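Local structure of heat-inducible transcription repressor HrcA (1STZ) at residues 33-41 against 71-79; 111-119 against 166-174. The protein is a DNA-binding repressor that probably holds class I heat shock operons, such as groELS and grpE-dnaK-dnaJ, in check. All blocks are in the same frame, centred on the assembly; numbering follows the deposited sequence.

Interaction 1: 33-41 against 71-79; sequences NKKPVSSQR and PHTSAGRIP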
ATOM      1  N   ASN A  33     -21.877   4.534  16.612  1.00 21.34           N
ATOM      2  CA  ASN A  33     -22.370   5.922  16.754  1.00 21.85           C
ATOM      3  C   ASN A  33     -22.078   6.573  18.102  1.00 22.17           C
ATOM      4  O   ASN A  33     -22.131   7.798  18.219  1.00 22.20           O
ATOM      5  CB  ASN A  33     -23.880   5.991  16.492  1.00 21.94           C
ATOM      6  CG  ASN A  33     -24.226   5.811  15.031  1.00 21.77           C
ATOM      7  OD1 ASN A  33     -23.513   6.283  14.152  1.00 22.73           O
ATOM      8  ND2 ASN A  33     -25.326   5.120  14.765  1.00 21.80           N
ATOM      9  N   LYS A  34     -21.815   5.749  19.114  1.00 22.41           N
ATOM     10  CA  LYS A  34     -21.275   6.202  20.403  1.00 22.72           C
ATOM     11  C   LYS A  34     -22.290   6.993  21.198  1.00 22.45           C
ATOM     12  O   LYS A  34     -21.966   8.000  21.812  1.00 23.16           O
ATOM     13  CB  LYS A  34     -19.963   6.970  20.191  1.00 22.95           C
ATOM     14  CG  LYS A  34     -18.977   6.100  19.414  1.00 24.11           C
ATOM     15  CD  LYS A  34     -17.600   6.671  19.287  1.00 25.48           C
ATOM     16  CE  LYS A  34     -16.718   5.684  18.523  1.00 26.27           C
ATOM     17  NZ  LYS A  34     -17.247   5.416  17.155  1.00 27.38           N
ATOM     18  N   LYS A  35     -23.526   6.515  21.172  1.00 21.95           N
ATOM     19  CA  LYS A  35     -24.607   7.097  21.951  1.00 21.61           C
ATOM     20  C   LYS A  35     -25.435   5.980  22.587  1.00 21.09           C
ATOM     21  O   LYS A  35     -25.463   4.857  22.081  1.00 21.08           O
ATOM     22  CB  LYS A  35     -25.483   7.986  21.061  1.00 21.75           C
ATOM     23  CG  LYS A  35     -24.804   9.291  20.639  1.00 22.20           C
ATOM     24  CD  LYS A  35     -25.811  10.411  20.339  1.00 23.24           C
ATOM     25  CE  LYS A  35     -26.406  11.025  21.608  1.00 23.50           C
ATOM     26  NZ  LYS A  35     -26.985  12.385  21.352  1.00 23.18           N
ATOM     27  N   PRO A  36     -26.110   6.268  23.694  1.00 20.51           N
ATOM     28  CA  PRO A  36     -26.987   5.270  24.312  1.00 20.26           C
ATOM     29  C   PRO A  36     -27.989   4.706  23.296  1.00 19.86           C
ATOM     30  O   PRO A  36     -28.524   5.470  22.509  1.00 19.88           O
ATOM     31  CB  PRO A  36     -27.685   6.056  25.424  1.00 20.34           C
ATOM     32  CG  PRO A  36     -26.777   7.196  25.722  1.00 20.21           C
ATOM     33  CD  PRO A  36     -26.101   7.538  24.442  1.00 20.69           C
ATOM     34  N   VAL A  37     -28.200   3.391  23.307  1.00 19.59           N
ATOM     35  CA  VAL A  37     -29.031   2.707  22.325  1.00 19.49           C
ATOM     36  C   VAL A  37     -30.377   2.298  22.920  1.00 19.70           C
ATOM     37  O   VAL A  37     -30.436   1.495  23.857  1.00 19.48           O
ATOM     38  CB  VAL A  37     -28.329   1.450  21.775  1.00 19.52           C
ATOM     39  CG1 VAL A  37     -29.185   0.775  20.717  1.00 19.68           C
ATOM     40  CG2 VAL A  37     -26.936   1.794  21.216  1.00 18.92           C
ATOM     41  N   SER A  38     -31.452   2.842  22.360  1.00 19.91           N
ATOM     42  CA  SER A  38     -32.800   2.559  22.838  1.00 20.39           C
ATOM     43  C   SER A  38     -33.390   1.304  22.199  1.00 20.56           C
ATOM     44  O   SER A  38     -32.841   0.770  21.242  1.00 20.61           O
ATOM     45  CB  SER A  38     -33.707   3.744  22.548  1.00 20.34           C
ATOM     46  OG  SER A  38     -33.897   3.893  21.151  1.00 21.38           O
ATOM     47  N   SER A  39     -34.515   0.843  22.743  1.00 20.76           N
ATOM     48  CA  SER A  39     -35.265  -0.274  22.171  1.00 20.99           C
ATOM     49  C   SER A  39     -35.658   0.015  20.716  1.00 21.37           C
ATOM     50  O   SER A  39     -35.503  -0.836  19.830  1.00 21.20           O
ATOM     51  CB  SER A  39     -36.529  -0.529  22.997  1.00 21.13           C
ATOM     52  OG  SER A  39     -37.378   0.616  23.001  1.00 20.88           O
ATOM     53  N   GLN A  40     -36.156   1.230  20.481  1.00 21.69           N
ATOM     54  CA  GLN A  40     -36.561   1.662  19.148  1.00 21.94           C
ATOM     55  C   GLN A  40     -35.390   1.649  18.168  1.00 21.98           C
ATOM     56  O   GLN A  40     -35.588   1.385  16.983  1.00 22.04           O
ATOM     57  CB  GLN A  40     -37.188   3.066  19.178  1.00 22.14           C
ATOM     58  CG  GLN A  40     -38.273   3.295  20.242  1.00 22.68           C
ATOM     59  CD  GLN A  40     -39.185   2.091  20.466  1.00 23.27           C
ATOM     60  OE1 GLN A  40     -38.847   1.178  21.226  1.00 23.75           O
ATOM     61  NE2 GLN A  40     -40.342   2.094  19.816  1.00 23.51           N
ATOM     62  N   ARG A  41     -34.183   1.939  18.655  1.00 21.94           N
ATOM     63  CA  ARG A  41     -32.996   1.918  17.801  1.00 22.01           C
ATOM     64  C   ARG A  41     -32.680   0.499  17.351  1.00 21.92           C
ATOM     65  O   ARG A  41     -32.406   0.286  16.173  1.00 21.81           O
ATOM     66  CB  ARG A  41     -31.758   2.510  18.500  1.00 22.24           C
ATOM     67  CG  ARG A  41     -31.651   4.044  18.454  1.00 22.89           C
ATOM     68  CD  ARG A  41     -31.170   4.671  17.125  1.00 23.51           C
ATOM     69  NE  ARG A  41     -30.458   3.743  16.235  1.00 23.71           N
ATOM     70  CZ  ARG A  41     -30.457   3.824  14.900  1.00 23.89           C
ATOM     71  NH1 ARG A  41     -31.109   4.793  14.263  1.00 24.10           N
ATOM     72  NH2 ARG A  41     -29.793   2.924  14.187  1.00 24.48           N
ATOM     73  N   PRO A  71     -27.168   5.571  31.482  1.00 22.83           N
ATOM     74  CA  PRO A  71     -26.430   6.797  31.852  1.00 23.71           C
ATOM     75  C   PRO A  71     -27.118   7.725  32.869  1.00 24.81           C
ATOM     76  O   PRO A  71     -26.666   7.791  34.024  1.00 26.12           O
ATOM     77  CB  PRO A  71     -26.221   7.500  30.505  1.00 23.76           C
ATOM     78  CG  PRO A  71     -26.190   6.415  29.528  1.00 23.13           C
ATOM     79  CD  PRO A  71     -27.106   5.321  30.029  1.00 22.25           C
ATOM     80  N   HIS A  72     -28.162   8.449  32.478  1.00 25.41           N
ATOM     81  CA  HIS A  72     -28.886   9.291  33.424  1.00 25.58           C
ATOM     82  C   HIS A  72     -30.370   8.917  33.399  1.00 25.70           C
ATOM     83  O   HIS A  72     -30.796   7.993  34.092  1.00 25.66           O
ATOM     84  CB  HIS A  72     -28.722  10.799  33.105  1.00 25.93           C
ATOM     85  CG  HIS A  72     -27.325  11.229  32.779  1.00 26.40           C
ATOM     86  ND1 HIS A  72     -26.601  10.699  31.732  1.00 27.80           N
ATOM     87  CD2 HIS A  72     -26.544  12.193  33.324  1.00 27.22           C
ATOM     88  CE1 HIS A  72     -25.422  11.292  31.669  1.00 27.84           C
ATOM     89  NE2 HIS A  72     -25.363  12.201  32.624  1.00 27.25           N
ATOM     90  N   THR A  73     -31.126   9.637  32.568  1.00 25.66           N
ATOM     91  CA  THR A  73     -32.574   9.541  32.441  1.00 25.61           C
ATOM     92  C   THR A  73     -32.952   9.040  31.044  1.00 25.35           C
ATOM     93  O   THR A  73     -34.130   8.996  30.681  1.00 24.69           O
ATOM     94  CB  THR A  73     -33.179  10.944  32.659  1.00 25.66           C
ATOM     95  OG1 THR A  73     -34.610  10.873  32.683  1.00 26.43           O
ATOM     96  CG2 THR A  73     -32.874  11.888  31.479  1.00 25.96           C
ATOM     97  N   SER A  74     -31.932   8.665  30.270  1.00 25.24           N
ATOM     98  CA  SER A  74     -32.090   8.344  28.853  1.00 25.10           C
ATOM     99  C   SER A  74     -32.762   6.984  28.671  1.00 24.91           C
ATOM    100  O   SER A  74     -32.538   6.065  29.456  1.00 25.07           O
ATOM    101  CB  SER A  74     -30.727   8.404  28.141  1.00 24.95           C
ATOM    102  OG  SER A  74     -30.530   7.323  27.252  1.00 25.16           O
ATOM    103  N   ALA A  75     -33.602   6.873  27.643  1.00 24.65           N
ATOM    104  CA  ALA A  75     -34.225   5.597  27.283  1.00 24.37           C
ATOM    105  C   ALA A  75     -33.186   4.606  26.751  1.00 23.94           C
ATOM    106  O   ALA A  75     -33.404   3.396  26.781  1.00 24.37           O
ATOM    107  CB  ALA A  75     -35.349   5.817  26.250  1.00 24.44           C
ATOM    108  N   GLY A  76     -32.056   5.124  26.271  1.00 23.17           N
ATOM    109  CA  GLY A  76     -30.980   4.302  25.752  1.00 22.61           C
ATOM    110  C   GLY A  76     -30.063   3.710  26.812  1.00 22.32           C
ATOM    111  O   GLY A  76     -30.042   4.141  27.964  1.00 21.86           O
ATOM    112  N   ARG A  77     -29.292   2.711  26.396  1.00 21.97           N
ATOM    113  CA  ARG A  77     -28.398   1.993  27.281  1.00 22.06           C
ATOM    114  C   ARG A  77     -27.000   1.928  26.682  1.00 22.11           C
ATOM    115  O   ARG A  77     -26.809   2.125  25.486  1.00 22.32           O
ATOM    116  CB  ARG A  77     -28.948   0.591  27.545  1.00 22.19           C
ATOM    117  CG  ARG A  77     -30.342   0.577  28.221  1.00 22.88           C
ATOM    118  CD  ARG A  77     -30.342   1.240  29.596  1.00 24.29           C
ATOM    119  NE  ARG A  77     -31.584   1.105  30.358  1.00 24.03           N
ATOM    120  CZ  ARG A  77     -32.605   1.963  30.321  1.00 25.30           C
ATOM    121  NH1 ARG A  77     -32.585   3.022  29.517  1.00 25.39           N
ATOM    122  NH2 ARG A  77     -33.670   1.750  31.092  1.00 24.71           N
ATOM    123  N   ILE A  78     -26.021   1.649  27.528  1.00 22.00           N
ATOM    124  CA  ILE A  78     -24.616   1.620  27.117  1.00 22.06           C
ATOM    125  C   ILE A  78     -24.002   0.322  27.636  1.00 21.46           C
ATOM    126  O   ILE A  78     -24.262  -0.059  28.775  1.00 21.34           O
ATOM    127  CB  ILE A  78     -23.883   2.846  27.726  1.00 21.80           C
ATOM    128  CG1 ILE A  78     -24.266   4.114  26.971  1.00 23.21           C
ATOM    129  CG2 ILE A  78     -22.366   2.675  27.687  1.00 23.06           C
ATOM    130  CD1 ILE A  78     -23.660   5.392  27.562  1.00 24.41           C
ATOM    131  N   PRO A  79     -23.200  -0.361  26.837  1.00 20.99           N
ATOM    132  CA  PRO A  79     -22.551  -1.584  27.328  1.00 21.30           C
ATOM    133  C   PRO A  79     -21.611  -1.347  28.516  1.00 20.62           C
ATOM    134  O   PRO A  79     -20.943  -0.345  28.567  1.00 20.07           O
ATOM    135  CB  PRO A  79     -21.752  -2.087  26.114  1.00 21.03           C
ATOM    136  CG  PRO A  79     -21.691  -0.954  25.163  1.00 21.14           C
ATOM    137  CD  PRO A  79     -22.864  -0.089  25.427  1.00 21.34           C
TER
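Val37 and Arg77 pair through both of their backbone amides, forming a single antiparallel hydrogen-bonded bridge. Helices 17-33, 39-45 and 52-64 and the hairpin of strands 68-69 and 78-79 are consistent with a winged-helix domain, in which the link between the first two helices runs beside the wing. The two bonds differ. Val37 N points almost straight at a lone pair of Arg77 O (2.9 Å, 169° at the hydrogen), in the carbonyl plane, whereas Arg77 N comes to Val37 O at 3.0 Å from well above the plane of that carbonyl. CA-H groups of Pro36 and Gly76 add contacts to the same oxygens.

Pro36 is the main side chain here. Its CB sits against Ser74 OG and the carbonyl carbon of Gly76, while CG reaches the CG of Pro71, 3.9 Å away, so one ring bridges Pro71 and the Ser74-Gly76 part of the wing loop. Ile78 lies alongside Pro36 and points the same way. With chi1 at -75° its CG1 branch is beside the backbone N, which brings CG1 to 4.0 Å from Pro36 CA and CD1 onto the ring's CG. Beyond the bridge, Ser38 caps helix 39-45, its OG accepting from Arg41 N. Arg77 CB still brushes Val37 O, but the rest of the side chain packs on Met59 and Lys60 of helix 52-64, probably the recognition helix, judging by its place in the fold. The chain bends at chi2 (-62°), and NH1 turns back to donate a hydrogen bond to Gly76 O, 3.2 Å away, with the oxygen close to the guanidinium plane but the nitrogen above the carbonyl plane.

Interaction 2: 111-119 against 166-174; sequences MPLADPEKV and TEFGVSKVT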
ATOM      1  N   MET A 111       9.044  -7.663   2.782  1.00 38.00           N
ATOM      2  CA  MET A 111       9.578  -7.608   1.420  1.00 37.15           C
ATOM      3  C   MET A 111      10.996  -8.132   1.430  1.00 35.13           C
ATOM      4  O   MET A 111      11.189  -9.218   2.001  1.00 36.00           O
ATOM      5  CB  MET A 111       9.334  -6.237   0.754  1.00 38.12           C
ATOM      6  CG  MET A 111       9.885  -4.982   1.423  1.00 40.93           C
ATOM      7  SD  MET A 111       9.502  -3.467   0.431  1.00 45.11           S
ATOM      8  CE  MET A 111      10.709  -3.477  -0.890  1.00 44.58           C
ATOM      9  N   PRO A 112      11.988  -7.499   0.807  1.00 31.72           N
ATOM     10  CA  PRO A 112      13.333  -7.963   1.067  1.00 29.31           C
ATOM     11  C   PRO A 112      14.076  -7.075   2.061  1.00 26.50           C
ATOM     12  O   PRO A 112      15.280  -7.093   2.015  1.00 25.46           O
ATOM     13  CB  PRO A 112      13.962  -7.931  -0.330  1.00 29.60           C
ATOM     14  CG  PRO A 112      13.178  -6.893  -1.082  1.00 30.12           C
ATOM     15  CD  PRO A 112      12.024  -6.464  -0.236  1.00 31.70           C
ATOM     16  N   LEU A 113      13.401  -6.341   2.942  1.00 23.93           N
ATOM     17  CA  LEU A 113      14.109  -5.623   4.011  1.00 22.74           C
ATOM     18  C   LEU A 113      14.868  -6.576   4.937  1.00 21.12           C
ATOM     19  O   LEU A 113      14.383  -7.647   5.249  1.00 20.54           O
ATOM     20  CB  LEU A 113      13.150  -4.785   4.851  1.00 23.39           C
ATOM     21  CG  LEU A 113      12.338  -3.735   4.105  1.00 23.28           C
ATOM     22  CD1 LEU A 113      11.468  -3.036   5.101  1.00 24.03           C
ATOM     23  CD2 LEU A 113      13.253  -2.771   3.355  1.00 23.98           C
ATOM     24  N   ALA A 114      16.058  -6.170   5.359  1.00 19.71           N
ATOM     25  CA  ALA A 114      16.935  -6.971   6.200  1.00 18.88           C
ATOM     26  C   ALA A 114      17.260  -6.312   7.560  1.00 18.53           C
ATOM     27  O   ALA A 114      17.984  -6.878   8.346  1.00 18.74           O
ATOM     28  CB  ALA A 114      18.233  -7.263   5.426  1.00 18.91           C
ATOM     29  N   ASP A 115      16.740  -5.117   7.823  1.00 18.25           N
ATOM     30  CA  ASP A 115      16.968  -4.396   9.079  1.00 18.16           C
ATOM     31  C   ASP A 115      15.758  -4.682   9.971  1.00 17.92           C
ATOM     32  O   ASP A 115      14.650  -4.263   9.665  1.00 17.02           O
ATOM     33  CB  ASP A 115      17.104  -2.882   8.813  1.00 18.17           C
ATOM     34  CG  ASP A 115      17.415  -2.047  10.082  1.00 20.39           C
ATOM     35  OD1 ASP A 115      17.301  -2.531  11.232  1.00 21.67           O
ATOM     36  OD2 ASP A 115      17.792  -0.855   9.997  1.00 23.95           O
ATOM     37  N   PRO A 116      15.952  -5.408  11.061  1.00 18.26           N
ATOM     38  CA  PRO A 116      14.821  -5.732  11.932  1.00 18.75           C
ATOM     39  C   PRO A 116      14.130  -4.479  12.498  1.00 19.14           C
ATOM     40  O   PRO A 116      12.929  -4.529  12.704  1.00 18.92           O
ATOM     41  CB  PRO A 116      15.449  -6.600  13.030  1.00 18.93           C
ATOM     42  CG  PRO A 116      16.904  -6.292  13.006  1.00 18.82           C
ATOM     43  CD  PRO A 116      17.218  -5.975  11.563  1.00 18.17           C
ATOM     44  N   GLU A 117      14.861  -3.385  12.687  1.00 19.54           N
ATOM     45  CA  GLU A 117      14.300  -2.153  13.226  1.00 20.65           C
ATOM     46  C   GLU A 117      13.271  -1.552  12.268  1.00 20.56           C
ATOM     47  O   GLU A 117      12.192  -1.133  12.694  1.00 19.33           O
ATOM     48  CB  GLU A 117      15.413  -1.150  13.552  1.00 21.29           C
ATOM     49  CG  GLU A 117      14.953   0.222  14.040  1.00 25.25           C
ATOM     50  CD  GLU A 117      14.167   0.181  15.352  1.00 29.64           C
ATOM     51  OE1 GLU A 117      13.372   1.115  15.578  1.00 31.43           O
ATOM     52  OE2 GLU A 117      14.334  -0.781  16.148  1.00 32.57           O
ATOM     53  N   LYS A 118      13.602  -1.534  10.981  1.00 19.97           N
ATOM     54  CA  LYS A 118      12.689  -1.041   9.961  1.00 20.45           C
ATOM     55  C   LYS A 118      11.438  -1.954   9.823  1.00 19.29           C
ATOM     56  O   LYS A 118      10.333  -1.470   9.543  1.00 18.52           O
ATOM     57  CB  LYS A 118      13.431  -0.900   8.625  1.00 21.14           C
ATOM     58  CG  LYS A 118      12.583  -0.399   7.465  1.00 24.31           C
ATOM     59  CD  LYS A 118      12.086   1.028   7.690  1.00 29.15           C
ATOM     60  CE  LYS A 118      11.366   1.561   6.445  1.00 30.75           C
ATOM     61  NZ  LYS A 118      11.492   3.043   6.323  1.00 33.70           N
ATOM     62  N   VAL A 119      11.608  -3.254  10.030  1.00 18.15           N
ATOM     63  CA  VAL A 119      10.483  -4.172   9.956  1.00 18.59           C
ATOM     64  C   VAL A 119       9.523  -3.909  11.127  1.00 18.56           C
ATOM     65  O   VAL A 119       8.323  -3.875  10.925  1.00 18.08           O
ATOM     66  CB  VAL A 119      10.900  -5.660   9.950  1.00 18.67           C
ATOM     67  CG1 VAL A 119       9.674  -6.538  10.051  1.00 18.53           C
ATOM     68  CG2 VAL A 119      11.661  -6.002   8.682  1.00 19.10           C
ATOM     69  N   THR A 166      23.606  -9.426  12.927  1.00 18.57           N
ATOM     70  CA  THR A 166      23.027 -10.046  14.086  1.00 19.45           C
ATOM     71  C   THR A 166      22.229 -11.263  13.583  1.00 19.67           C
ATOM     72  O   THR A 166      22.118 -11.432  12.389  1.00 19.70           O
ATOM     73  CB  THR A 166      22.200  -8.924  14.730  1.00 19.78           C
ATOM     74  OG1 THR A 166      22.875  -8.430  15.906  1.00 21.13           O
ATOM     75  CG2 THR A 166      20.845  -9.328  15.125  1.00 18.49           C
ATOM     76  N   GLU A 167      21.691 -12.111  14.464  1.00 20.14           N
ATOM     77  CA  GLU A 167      20.846 -13.239  14.033  1.00 20.79           C
ATOM     78  C   GLU A 167      19.548 -12.789  13.358  1.00 21.02           C
ATOM     79  O   GLU A 167      18.934 -13.571  12.622  1.00 21.59           O
ATOM     80  CB  GLU A 167      20.548 -14.212  15.190  1.00 20.62           C
ATOM     81  CG  GLU A 167      19.643 -13.655  16.287  1.00 23.27           C
ATOM     82  CD  GLU A 167      19.150 -14.727  17.238  1.00 24.94           C
ATOM     83  OE1 GLU A 167      19.264 -14.532  18.468  1.00 27.27           O
ATOM     84  OE2 GLU A 167      18.670 -15.778  16.751  1.00 27.78           O
ATOM     85  N   PHE A 168      19.150 -11.538  13.596  1.00 20.81           N
ATOM     86  CA  PHE A 168      17.948 -10.928  13.019  1.00 21.04           C
ATOM     87  C   PHE A 168      18.178 -10.024  11.804  1.00 21.27           C
ATOM     88  O   PHE A 168      17.233  -9.420  11.303  1.00 21.93           O
ATOM     89  CB  PHE A 168      17.231 -10.105  14.097  1.00 21.27           C
ATOM     90  CG  PHE A 168      16.866 -10.895  15.310  1.00 20.90           C
ATOM     91  CD1 PHE A 168      17.219 -10.451  16.569  1.00 20.65           C
ATOM     92  CD2 PHE A 168      16.204 -12.113  15.187  1.00 21.64           C
ATOM     93  CE1 PHE A 168      16.878 -11.185  17.699  1.00 20.62           C
ATOM     94  CE2 PHE A 168      15.861 -12.853  16.308  1.00 20.93           C
ATOM     95  CZ  PHE A 168      16.192 -12.387  17.564  1.00 21.11           C
ATOM     96  N   GLY A 169      19.416  -9.901  11.345  1.00 21.30           N
ATOM     97  CA  GLY A 169      19.701  -9.147  10.132  1.00 21.24           C
ATOM     98  C   GLY A 169      20.790  -8.101  10.290  1.00 20.76           C
ATOM     99  O   GLY A 169      21.671  -8.243  11.113  1.00 19.74           O
ATOM    100  N   VAL A 170      20.712  -7.045   9.489  1.00 20.84           N
ATOM    101  CA  VAL A 170      21.728  -5.989   9.475  1.00 20.88           C
ATOM    102  C   VAL A 170      21.205  -4.806  10.289  1.00 20.74           C
ATOM    103  O   VAL A 170      20.141  -4.254   9.990  1.00 20.87           O
ATOM    104  CB  VAL A 170      22.009  -5.562   8.032  1.00 20.88           C
ATOM    105  CG1 VAL A 170      23.122  -4.528   7.964  1.00 21.62           C
ATOM    106  CG2 VAL A 170      22.348  -6.787   7.173  1.00 21.18           C
ATOM    107  N   SER A 171      21.919  -4.448  11.346  1.00 20.24           N
ATOM    108  CA  SER A 171      21.482  -3.381  12.234  1.00 20.53           C
ATOM    109  C   SER A 171      22.512  -2.281  12.320  1.00 19.85           C
ATOM    110  O   SER A 171      23.654  -2.449  11.911  1.00 19.39           O
ATOM    111  CB  SER A 171      21.224  -3.929  13.635  1.00 20.24           C
ATOM    112  OG  SER A 171      20.487  -5.133  13.557  1.00 23.03           O
ATOM    113  N   LYS A 172      22.072  -1.157  12.869  1.00 19.92           N
ATOM    114  CA  LYS A 172      22.905   0.003  13.148  1.00 20.07           C
ATOM    115  C   LYS A 172      23.538   0.591  11.922  1.00 19.88           C
ATOM    116  O   LYS A 172      24.586   1.198  12.020  1.00 20.10           O
ATOM    117  CB  LYS A 172      24.005  -0.334  14.145  1.00 20.04           C
ATOM    118  CG  LYS A 172      23.546  -1.108  15.337  1.00 21.40           C
ATOM    119  CD  LYS A 172      22.588  -0.316  16.138  1.00 22.96           C
ATOM    120  CE  LYS A 172      22.450  -0.901  17.508  1.00 25.26           C
ATOM    121  NZ  LYS A 172      21.408  -0.150  18.261  1.00 26.35           N
ATOM    122  N   VAL A 173      22.876   0.468  10.781  1.00 20.11           N
ATOM    123  CA  VAL A 173      23.439   0.946   9.534  1.00 20.42           C
ATOM    124  C   VAL A 173      23.615   2.462   9.584  1.00 20.33           C
ATOM    125  O   VAL A 173      22.663   3.210   9.797  1.00 20.35           O
ATOM    126  CB  VAL A 173      22.603   0.524   8.305  1.00 20.58           C
ATOM    127  CG1 VAL A 173      23.394   0.744   7.038  1.00 21.29           C
ATOM    128  CG2 VAL A 173      22.243  -0.929   8.391  1.00 21.92           C
ATOM    129  N   THR A 174      24.843   2.914   9.363  1.00 20.22           N
ATOM    130  CA  THR A 174      25.202   4.299   9.619  1.00 20.22           C
ATOM    131  C   THR A 174      26.274   4.758   8.663  1.00 19.54           C
ATOM    132  O   THR A 174      27.407   4.333   8.777  1.00 19.64           O
ATOM    133  CB  THR A 174      25.737   4.450  11.051  1.00 20.40           C
ATOM    134  OG1 THR A 174      24.766   3.996  12.000  1.00 21.38           O
ATOM    135  CG2 THR A 174      25.945   5.930  11.390  1.00 21.57           C
TER
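Pro116 packs its ring against the stem of Phe168, CG lying 4.0 Å from Phe168 CB, while the phenyl ring itself leads away from the 111-119 segment. One face of that phenyl carries Glu167 CG, 3.7 Å above the plane and over its centre; the ring also makes an edge-to-face contact with Phe332 of helix 314-334. With chi1 at -57° Phe168 CG stands beside its own backbone N and the ring swings off the contact, and CB is the side-chain atom that meets the proline. The atoms of the proline ring also lie close to Phe168 O, with CD nearest at 3.5 Å, and that oxygen takes a hydrogen bond from Tyr331 OH. Pro116 CG and CD also rest against Ser171 OG.

Thr166 to Gly169 form a type I turn, the bend of the beta hairpin made by strands 159-166 and 169-177. The hairpin is part of the three-stranded antiparallel sheet 149-154, 159-166, 169-177; the start of helix 116-131 seats on its bend. One backbone hydrogen bond joins the residue before the N-cap to the strand just past the turn: Val170 N donates to Ala114 O (3.0 Å, 157° at the hydrogen). Gly169, with no side chain in the way, lets its CA approach the same oxygen at 3.4 Å, and Asp115 CA answers with a CA-H contact to Val170 O.

Asp115 is the N-cap of the helix. Its CG stands anti to the backbone N (chi1 -177°), and OD1 accepts from Glu117 N at 3.0 Å, met from above the carboxylate plane. Ala114 CB touches Val170 CG2 loosely at 4.5 Å; on the second subunit Ile176 packs against this same alanine, and Leu113 meets Thr174 of that chain.

How the interactions relate
Interactions 1 and 2 lie on opposite sides of the chain's centre, about 50 Å apart between centres and about 28 Å at their nearest atoms, and share no helix or strand. Interaction 1 is partly buried in the putative DNA-binding end and involves one chain alone; interaction 2 is a buried contact with another subunit against it. Each has a capped helix start, by a serine in 33-41 and an aspartate in 111-119, and each puts a proline ring at the contact. The backbone chemistry differs: two reciprocal backbone hydrogen bonds make a beta bridge at the wing, whereas a single one ties the loop before helix 116-131 to the start of strand 169-177.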